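Local coordinates for DUF2666 domain-containing protein (Pyrococcus furiosus, PDB 3V68), which is of uncharacterised function, belongs to the DUF2666 family and probably binds double-stranded DNA, at residues Leu6-Asn20 / Ile29-Lys43. Sequence-based numbering, arbitrary orientation. Where two conformers were deposited one is given.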
ATOM      1  N   LEU A   6     -11.164 -13.355  11.658  1.00 16.76           N
ATOM      2  CA  LEU A   6     -10.334 -12.669  10.686  1.00 15.81           C
ATOM      3  C   LEU A   6     -11.204 -12.337   9.498  1.00 15.11           C
ATOM      4  O   LEU A   6     -11.537 -13.216   8.708  1.00 14.64           O
ATOM      5  CB  LEU A   6      -9.150 -13.540  10.271  1.00 16.00           C
ATOM      6  CG  LEU A   6      -8.036 -12.905   9.445  1.00 17.20           C
ATOM      7  CD1 LEU A   6      -7.566 -11.581  10.055  1.00 17.47           C
ATOM      8  CD2 LEU A   6      -6.874 -13.870   9.308  1.00 16.94           C
ATOM      9  N   GLU A   7     -11.593 -11.072   9.386  1.00 14.49           N
ATOM     10  CA  GLU A   7     -12.537 -10.672   8.354  1.00 14.61           C
ATOM     11  C   GLU A   7     -12.302  -9.270   7.818  1.00 13.77           C
ATOM     12  O   GLU A   7     -11.813  -8.378   8.528  1.00 13.11           O
ATOM     13  CB  GLU A   7     -13.984 -10.813   8.839  1.00 15.34           C
ATOM     14  CG  GLU A   7     -14.375  -9.912   9.993  1.00 17.90           C
ATOM     15  CD  GLU A   7     -15.873  -9.908  10.245  1.00 20.62           C
ATOM     16  OE1 GLU A   7     -16.436  -8.808  10.425  1.00 22.98           O
ATOM     17  OE2 GLU A   7     -16.486 -11.003  10.260  1.00 21.53           O
ATOM     18  N   PHE A   8     -12.648  -9.103   6.547  1.00 13.17           N
ATOM     19  CA  PHE A   8     -12.678  -7.806   5.902  1.00 13.08           C
ATOM     20  C   PHE A   8     -13.966  -7.684   5.105  1.00 13.33           C
ATOM     21  O   PHE A   8     -14.269  -8.539   4.276  1.00 13.53           O
ATOM     22  CB  PHE A   8     -11.476  -7.616   4.967  1.00 13.04           C
ATOM     23  CG  PHE A   8     -11.527  -6.332   4.193  1.00 12.73           C
ATOM     24  CD1 PHE A   8     -11.215  -5.127   4.812  1.00 13.53           C
ATOM     25  CD2 PHE A   8     -11.915  -6.320   2.852  1.00 13.57           C
ATOM     26  CE1 PHE A   8     -11.281  -3.927   4.112  1.00 12.66           C
ATOM     27  CE2 PHE A   8     -11.981  -5.121   2.143  1.00 13.98           C
ATOM     28  CZ  PHE A   8     -11.665  -3.924   2.774  1.00 13.64           C
ATOM     29  N   THR A   9     -14.723  -6.622   5.361  1.00 13.58           N
ATOM     30  CA  THR A   9     -15.850  -6.276   4.495  1.00 14.18           C
ATOM     31  C   THR A   9     -15.817  -4.789   4.188  1.00 14.48           C
ATOM     32  O   THR A   9     -15.314  -3.990   4.983  1.00 14.34           O
ATOM     33  CB  THR A   9     -17.247  -6.665   5.075  1.00 14.29           C
ATOM     34  OG1 THR A   9     -17.544  -5.882   6.238  1.00 14.90           O
ATOM     35  CG2 THR A   9     -17.325  -8.150   5.426  1.00 15.23           C
ATOM     36  N   ALA A  10     -16.336  -4.432   3.020  1.00 15.10           N
ATOM     37  CA  ALA A  10     -16.464  -3.041   2.619  1.00 15.96           C
ATOM     38  C   ALA A  10     -17.777  -2.876   1.881  1.00 16.76           C
ATOM     39  O   ALA A  10     -18.175  -3.746   1.107  1.00 16.75           O
ATOM     40  CB  ALA A  10     -15.299  -2.624   1.733  1.00 16.03           C
ATOM     41  N   LYS A  11     -18.451  -1.764   2.147  1.00 17.60           N
ATOM     42  CA  LYS A  11     -19.689  -1.417   1.469  1.00 18.51           C
ATOM     43  C   LYS A  11     -19.722   0.098   1.324  1.00 18.79           C
ATOM     44  O   LYS A  11     -19.821   0.817   2.315  1.00 18.37           O
ATOM     45  CB  LYS A  11     -20.897  -1.923   2.263  1.00 18.83           C
ATOM     46  CG  LYS A  11     -22.246  -1.514   1.687  1.00 20.29           C
ATOM     47  CD  LYS A  11     -23.388  -2.131   2.481  1.00 22.68           C
ATOM     48  CE  LYS A  11     -24.735  -1.591   2.025  1.00 23.84           C
ATOM     49  NZ  LYS A  11     -24.996  -0.212   2.524  1.00 25.97           N
ATOM     50  N   HIS A  12     -19.591   0.581   0.093  1.00 19.60           N
ATOM     51  CA  HIS A  12     -19.658   2.014  -0.179  1.00 20.91           C
ATOM     52  C   HIS A  12     -19.997   2.249  -1.637  1.00 21.83           C
ATOM     53  O   HIS A  12     -19.263   1.823  -2.526  1.00 21.80           O
ATOM     54  CB  HIS A  12     -18.347   2.720   0.197  1.00 20.93           C
ATOM     55  CG  HIS A  12     -18.433   4.212   0.129  1.00 21.38           C
ATOM     56  ND1 HIS A  12     -17.417   4.997  -0.372  1.00 21.99           N
ATOM     57  CD2 HIS A  12     -19.426   5.062   0.479  1.00 22.55           C
ATOM     58  CE1 HIS A  12     -17.775   6.268  -0.315  1.00 22.86           C
ATOM     59  NE2 HIS A  12     -18.991   6.334   0.197  1.00 22.87           N
ATOM     60  N   GLU A  13     -21.119   2.932  -1.870  1.00 23.11           N
ATOM     61  CA  GLU A  13     -21.701   3.055  -3.207  1.00 24.43           C
ATOM     62  C   GLU A  13     -21.869   1.649  -3.802  1.00 24.48           C
ATOM     63  O   GLU A  13     -22.538   0.803  -3.205  1.00 25.12           O
ATOM     64  CB  GLU A  13     -20.857   3.970  -4.116  1.00 24.85           C
ATOM     65  CG  GLU A  13     -20.458   5.323  -3.507  1.00 26.87           C
ATOM     66  CD  GLU A  13     -21.611   6.314  -3.418  1.00 29.51           C
ATOM     67  OE1 GLU A  13     -22.415   6.395  -4.371  1.00 31.09           O
ATOM     68  OE2 GLU A  13     -21.702   7.025  -2.395  1.00 31.17           O
ATOM     69  N   GLU A  14     -21.237   1.395  -4.946  1.00 24.49           N
ATOM     70  CA  GLU A  14     -21.347   0.098  -5.621  1.00 24.16           C
ATOM     71  C   GLU A  14     -20.229  -0.895  -5.268  1.00 23.15           C
ATOM     72  O   GLU A  14     -20.236  -2.036  -5.737  1.00 23.20           O
ATOM     73  CB  GLU A  14     -21.459   0.283  -7.138  1.00 24.78           C
ATOM     74  CG  GLU A  14     -22.852   0.698  -7.603  1.00 27.02           C
ATOM     75  CD  GLU A  14     -22.966   0.804  -9.114  1.00 29.69           C
ATOM     76  OE1 GLU A  14     -22.283   1.666  -9.711  1.00 31.46           O
ATOM     77  OE2 GLU A  14     -23.748   0.027  -9.705  1.00 31.56           O
ATOM     78  N   TRP A  15     -19.281  -0.459  -4.442  1.00 21.78           N
ATOM     79  CA  TRP A  15     -18.219  -1.339  -3.954  1.00 20.29           C
ATOM     80  C   TRP A  15     -18.709  -2.117  -2.736  1.00 19.74           C
ATOM     81  O   TRP A  15     -18.880  -1.553  -1.655  1.00 19.54           O
ATOM     82  CB  TRP A  15     -16.951  -0.534  -3.630  1.00 19.96           C
ATOM     83  CG  TRP A  15     -15.793  -1.363  -3.126  1.00 18.53           C
ATOM     84  CD1 TRP A  15     -15.402  -2.595  -3.579  1.00 18.27           C
ATOM     85  CD2 TRP A  15     -14.863  -1.002  -2.093  1.00 17.78           C
ATOM     86  NE1 TRP A  15     -14.298  -3.029  -2.880  1.00 17.45           N
ATOM     87  CE2 TRP A  15     -13.949  -2.073  -1.962  1.00 17.00           C
ATOM     88  CE3 TRP A  15     -14.721   0.117  -1.259  1.00 17.24           C
ATOM     89  CZ2 TRP A  15     -12.900  -2.056  -1.031  1.00 17.46           C
ATOM     90  CZ3 TRP A  15     -13.681   0.134  -0.335  1.00 17.88           C
ATOM     91  CH2 TRP A  15     -12.781  -0.946  -0.232  1.00 17.31           C
ATOM     92  N   ILE A  16     -18.962  -3.410  -2.930  1.00 19.13           N
ATOM     93  CA  ILE A  16     -19.439  -4.288  -1.863  1.00 18.70           C
ATOM     94  C   ILE A  16     -18.710  -5.632  -1.930  1.00 18.15           C
ATOM     95  O   ILE A  16     -18.977  -6.459  -2.811  1.00 17.99           O
ATOM     96  CB  ILE A  16     -20.988  -4.501  -1.911  1.00 18.75           C
ATOM     97  CG1 ILE A  16     -21.729  -3.160  -1.989  1.00 19.87           C
ATOM     98  CG2 ILE A  16     -21.448  -5.292  -0.694  1.00 19.86           C
ATOM     99  CD1 ILE A  16     -23.164  -3.251  -2.504  1.00 21.73           C
ATOM    100  N   VAL A  17     -17.775  -5.835  -1.005  1.00 17.34           N
ATOM    101  CA  VAL A  17     -16.977  -7.066  -0.967  1.00 16.98           C
ATOM    102  C   VAL A  17     -16.816  -7.578   0.461  1.00 16.90           C
ATOM    103  O   VAL A  17     -17.007  -6.834   1.427  1.00 16.84           O
ATOM    104  CB  VAL A  17     -15.575  -6.911  -1.639  1.00 16.93           C
ATOM    105  CG1 VAL A  17     -15.706  -6.556  -3.122  1.00 16.98           C
ATOM    106  CG2 VAL A  17     -14.695  -5.897  -0.886  1.00 16.99           C
ATOM    107  N   GLY A  18     -16.486  -8.858   0.587  1.00 16.40           N
ATOM    108  CA  GLY A  18     -16.317  -9.468   1.904  1.00 16.32           C
ATOM    109  C   GLY A  18     -15.540 -10.762   1.834  1.00 16.04           C
ATOM    110  O   GLY A  18     -15.756 -11.585   0.939  1.00 15.97           O
ATOM    111  N   GLU A  19     -14.620 -10.938   2.778  1.00 15.24           N
ATOM    112  CA  GLU A  19     -13.851 -12.174   2.874  1.00 14.90           C
ATOM    113  C   GLU A  19     -13.457 -12.425   4.321  1.00 14.87           C
ATOM    114  O   GLU A  19     -13.273 -11.488   5.092  1.00 14.59           O
ATOM    115  CB  GLU A  19     -12.606 -12.106   1.985  1.00 15.21           C
ATOM    116  CG  GLU A  19     -11.945 -13.451   1.728  1.00 15.25           C
ATOM    117  CD  GLU A  19     -11.116 -13.460   0.460  1.00 15.00           C
ATOM    118  OE1 GLU A  19      -9.879 -13.591   0.561  1.00 15.46           O
ATOM    119  OE2 GLU A  19     -11.707 -13.342  -0.632  1.00 15.44           O
ATOM    120  N   ASN A  20     -13.353 -13.697   4.683  1.00 14.64           N
ATOM    121  CA  ASN A  20     -12.877 -14.079   6.002  1.00 14.94           C
ATOM    122  C   ASN A  20     -12.029 -15.337   5.922  1.00 15.04           C
ATOM    123  O   ASN A  20     -11.944 -15.979   4.871  1.00 15.65           O
ATOM    124  CB  ASN A  20     -14.057 -14.293   6.960  1.00 14.90           C
ATOM    125  CG  ASN A  20     -14.864 -15.533   6.625  1.00 16.12           C
ATOM    126  OD1 ASN A  20     -14.837 -16.015   5.494  1.00 16.82           O
ATOM    127  ND2 ASN A  20     -15.591 -16.053   7.609  1.00 18.01           N
ATOM    128  N   ILE A  29      -3.995 -17.396   6.408  1.00 12.61           N
ATOM    129  CA  ILE A  29      -3.938 -16.072   7.023  1.00 11.82           C
ATOM    130  C   ILE A  29      -3.103 -15.126   6.163  1.00 11.39           C
ATOM    131  O   ILE A  29      -3.528 -14.000   5.885  1.00 10.84           O
ATOM    132  CB  ILE A  29      -3.428 -16.117   8.483  1.00 11.86           C
ATOM    133  CG1 ILE A  29      -4.421 -16.903   9.351  1.00 12.01           C
ATOM    134  CG2 ILE A  29      -3.233 -14.696   9.025  1.00 11.11           C
ATOM    135  CD1 ILE A  29      -3.893 -17.269  10.732  1.00 11.62           C
ATOM    136  N   ALA A  30      -1.939 -15.593   5.718  1.00 11.23           N
ATOM    137  CA  ALA A  30      -1.075 -14.778   4.865  1.00 11.11           C
ATOM    138  C   ALA A  30      -1.744 -14.435   3.533  1.00 11.04           C
ATOM    139  O   ALA A  30      -1.609 -13.313   3.048  1.00 10.88           O
ATOM    140  CB  ALA A  30       0.275 -15.459   4.644  1.00 11.19           C
ATOM    141  N   MET A  31      -2.471 -15.391   2.960  0.50 11.01           N
ATOM    142  CA  MET A  31      -3.177 -15.155   1.702  0.50 10.91           C
ATOM    143  C   MET A  31      -4.339 -14.177   1.870  0.50 10.75           C
ATOM    144  O   MET A  31      -4.583 -13.345   0.995  0.50 10.85           O
ATOM    145  CB  MET A  31      -3.640 -16.475   1.081  0.50 10.95           C
ATOM    146  CG  MET A  31      -2.495 -17.306   0.520  0.50 11.32           C
ATOM    147  SD  MET A  31      -1.521 -16.408  -0.705  0.50 12.08           S
ATOM    148  CE  MET A  31      -2.717 -16.266  -2.032  0.50 12.70           C
ATOM    149  N   PHE A  32      -5.040 -14.272   2.999  1.00 10.52           N
ATOM    150  CA  PHE A  32      -6.100 -13.323   3.340  1.00 10.12           C
ATOM    151  C   PHE A  32      -5.540 -11.904   3.466  1.00  9.66           C
ATOM    152  O   PHE A  32      -6.070 -10.964   2.858  1.00  9.56           O
ATOM    153  CB  PHE A  32      -6.797 -13.732   4.642  1.00 10.51           C
ATOM    154  CG  PHE A  32      -7.704 -12.667   5.211  1.00 11.06           C
ATOM    155  CD1 PHE A  32      -8.993 -12.494   4.717  1.00 12.37           C
ATOM    156  CD2 PHE A  32      -7.262 -11.832   6.235  1.00 11.58           C
ATOM    157  CE1 PHE A  32      -9.834 -11.505   5.247  1.00 12.56           C
ATOM    158  CE2 PHE A  32      -8.096 -10.840   6.763  1.00 12.45           C
ATOM    159  CZ  PHE A  32      -9.380 -10.682   6.272  1.00 12.52           C
ATOM    160  N   LEU A  33      -4.459 -11.756   4.229  1.00  9.52           N
ATOM    161  CA  LEU A  33      -3.867 -10.437   4.434  1.00  9.57           C
ATOM    162  C   LEU A  33      -3.294  -9.862   3.142  1.00  9.41           C
ATOM    163  O   LEU A  33      -3.356  -8.652   2.917  1.00  9.48           O
ATOM    164  CB  LEU A  33      -2.786 -10.487   5.513  1.00  9.19           C
ATOM    165  CG  LEU A  33      -3.237 -10.787   6.946  1.00 10.14           C
ATOM    166  CD1 LEU A  33      -2.011 -11.011   7.820  1.00  9.97           C
ATOM    167  CD2 LEU A  33      -4.127  -9.678   7.498  1.00 12.00           C
ATOM    168  N   SER A  34      -2.751 -10.744   2.303  1.00  9.49           N
ATOM    169  CA  SER A  34      -2.251 -10.383   0.979  1.00  9.46           C
ATOM    170  C   SER A  34      -3.371  -9.795   0.132  1.00  9.36           C
ATOM    171  O   SER A  34      -3.224  -8.722  -0.453  1.00  9.71           O
ATOM    172  CB  SER A  34      -1.677 -11.617   0.277  1.00  9.36           C
ATOM    173  OG  SER A  34      -0.461 -12.027   0.873  1.00 10.20           O
ATOM    174  N   ARG A  35      -4.495 -10.502   0.085  1.00  9.16           N
ATOM    175  CA  ARG A  35      -5.661 -10.046  -0.662  1.00  9.49           C
ATOM    176  C   ARG A  35      -6.257  -8.754  -0.097  1.00  9.31           C
ATOM    177  O   ARG A  35      -6.641  -7.862  -0.858  1.00  9.68           O
ATOM    178  CB  ARG A  35      -6.684 -11.176  -0.779  1.00  9.59           C
ATOM    179  CG  ARG A  35      -6.212 -12.252  -1.758  1.00  9.84           C
ATOM    180  CD  ARG A  35      -7.032 -13.538  -1.677  1.00 10.21           C
ATOM    181  NE  ARG A  35      -8.474 -13.342  -1.850  1.00 10.36           N
ATOM    182  CZ  ARG A  35      -9.078 -13.106  -3.015  1.00 10.18           C
ATOM    183  NH1 ARG A  35      -8.377 -13.016  -4.139  1.00 10.33           N
ATOM    184  NH2 ARG A  35     -10.396 -12.967  -3.054  1.00 12.16           N
ATOM    185  N   VAL A  36      -6.294  -8.627   1.228  1.00  9.16           N
ATOM    186  CA  VAL A  36      -6.740  -7.380   1.846  1.00  9.12           C
ATOM    187  C   VAL A  36      -5.836  -6.217   1.430  1.00  9.44           C
ATOM    188  O   VAL A  36      -6.328  -5.168   1.010  1.00  9.69           O
ATOM    189  CB  VAL A  36      -6.818  -7.511   3.383  1.00  8.87           C
ATOM    190  CG1 VAL A  36      -6.990  -6.151   4.042  1.00  8.77           C
ATOM    191  CG2 VAL A  36      -7.963  -8.440   3.780  1.00 10.39           C
ATOM    192  N   SER A  37      -4.522  -6.418   1.531  1.00  9.27           N
ATOM    193  CA  SER A  37      -3.552  -5.395   1.130  1.00  9.35           C
ATOM    194  C   SER A  37      -3.767  -4.970  -0.324  1.00  9.22           C
ATOM    195  O   SER A  37      -3.854  -3.778  -0.622  1.00  9.42           O
ATOM    196  CB  SER A  37      -2.121  -5.905   1.328  1.00  9.06           C
ATOM    197  OG  SER A  37      -1.180  -5.029   0.724  1.00  9.92           O
ATOM    198  N   ASN A  38      -3.874  -5.941  -1.226  1.00  9.57           N
ATOM    199  CA  ASN A  38      -4.076  -5.641  -2.645  1.00 10.01           C
ATOM    200  C   ASN A  38      -5.374  -4.867  -2.879  1.00 10.43           C
ATOM    201  O   ASN A  38      -5.412  -3.911  -3.663  1.00 11.05           O
ATOM    202  CB  ASN A  38      -4.101  -6.933  -3.469  1.00 10.14           C
ATOM    203  CG  ASN A  38      -2.772  -7.676  -3.454  1.00 10.07           C
ATOM    204  OD1 ASN A  38      -1.719  -7.111  -3.145  1.00 10.84           O
ATOM    205  ND2 ASN A  38      -2.819  -8.962  -3.791  1.00 11.22           N
ATOM    206  N   THR A  39      -6.420  -5.276  -2.169  1.00 10.36           N
ATOM    207  CA  THR A  39      -7.757  -4.698  -2.318  1.00 10.59           C
ATOM    208  C   THR A  39      -7.818  -3.260  -1.819  1.00 10.49           C
ATOM    209  O   THR A  39      -8.249  -2.367  -2.551  1.00 10.88           O
ATOM    210  CB  THR A  39      -8.811  -5.562  -1.608  1.00 10.92           C
ATOM    211  OG1 THR A  39      -8.725  -6.900  -2.112  1.00 11.33           O
ATOM    212  CG2 THR A  39     -10.227  -5.029  -1.859  1.00 11.63           C
ATOM    213  N   VAL A  40      -7.389  -3.030  -0.581  1.00 10.35           N
ATOM    214  CA  VAL A  40      -7.480  -1.681  -0.025  1.00 10.35           C
ATOM    215  C   VAL A  40      -6.547  -0.710  -0.743  1.00 10.44           C
ATOM    216  O   VAL A  40      -6.898   0.454  -0.953  1.00 10.57           O
ATOM    217  CB  VAL A  40      -7.312  -1.637   1.513  1.00 10.35           C
ATOM    218  CG1 VAL A  40      -8.348  -2.533   2.181  1.00 11.01           C
ATOM    219  CG2 VAL A  40      -5.899  -2.028   1.947  1.00  9.67           C
ATOM    220  N   SER A  41      -5.375  -1.191  -1.149  1.00 10.60           N
ATOM    221  CA  SER A  41      -4.419  -0.340  -1.863  1.00 11.17           C
ATOM    222  C   SER A  41      -4.980   0.119  -3.204  1.00 11.60           C
ATOM    223  O   SER A  41      -4.761   1.257  -3.612  1.00 12.04           O
ATOM    224  CB  SER A  41      -3.094  -1.060  -2.065  1.00 10.83           C
ATOM    225  OG  SER A  41      -2.447  -1.280  -0.824  1.00 12.00           O
ATOM    226  N   SER A  42      -5.722  -0.764  -3.867  1.00 11.92           N
ATOM    227  CA  SER A  42      -6.321  -0.449  -5.166  1.00 12.83           C
ATOM    228  C   SER A  42      -7.420   0.609  -5.059  1.00 12.78           C
ATOM    229  O   SER A  42      -7.687   1.334  -6.019  1.00 13.18           O
ATOM    230  CB  SER A  42      -6.874  -1.716  -5.829  1.00 12.96           C
ATOM    231  OG  SER A  42      -8.113  -2.111  -5.270  1.00 16.24           O
ATOM    232  N   LYS A  43      -8.042   0.696  -3.885  1.00 12.80           N
ATOM    233  CA  LYS A  43      -9.171   1.605  -3.663  1.00 13.22           C
ATOM    234  C   LYS A  43      -8.800   2.964  -3.079  1.00 13.30           C
ATOM    235  O   LYS A  43      -9.583   3.908  -3.178  1.00 13.53           O
ATOM    236  CB  LYS A  43     -10.236   0.943  -2.785  1.00 13.34           C
ATOM    237  CG  LYS A  43     -10.976  -0.209  -3.453  1.00 14.08           C
ATOM    238  CD  LYS A  43     -11.867   0.265  -4.595  1.00 17.37           C
ATOM    239  CE  LYS A  43     -12.645  -0.895  -5.187  1.00 18.74           C
ATOM    240  NZ  LYS A  43     -13.476  -0.461  -6.344  1.00 21.80           N
TER
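W15 is sandwiched beside K43, the last residue of segment 29-43: K43 lays its aliphatic chain over one face of the indole, and the methyl of A10 backs the other. K43 CE sits 3.5 Å from the centroid of the five-membered ring, almost on its normal, in a CH-pi contact, and NZ, 4.2 Å from that centroid, adds a cation-pi component. An alanine in place of W15 would probably leave the K43 chain without its aromatic platform and its ammonium freer to swing. The helix packs on one face of a β-hairpin, strands 6-12 and 15-20 joined by a type II' turn, within a four-stranded antiparallel sheet; helix 160-181 also packs against this helix, touching L33 and V36 among others. Midway, F8 sets CZ 3.6 Å from V40 CG1 and CB against V36 CG2. F32 extends toward the sheet with CG anti to its backbone N (chi1 168°), bringing CE2 to 3.4 Å from L6 CG while its edge meets the backbone at F8 N and E19 O. Beside it, E19 and R35 form a side-on salt bridge, planes 5° apart: R35 NE to E19 OE1 and R35 NH2 to E19 OE2 are both 2.8 Å, each E19 oxygen offering its syn lone pair, while R35 NH1 hydrogen-bonds to G120 O.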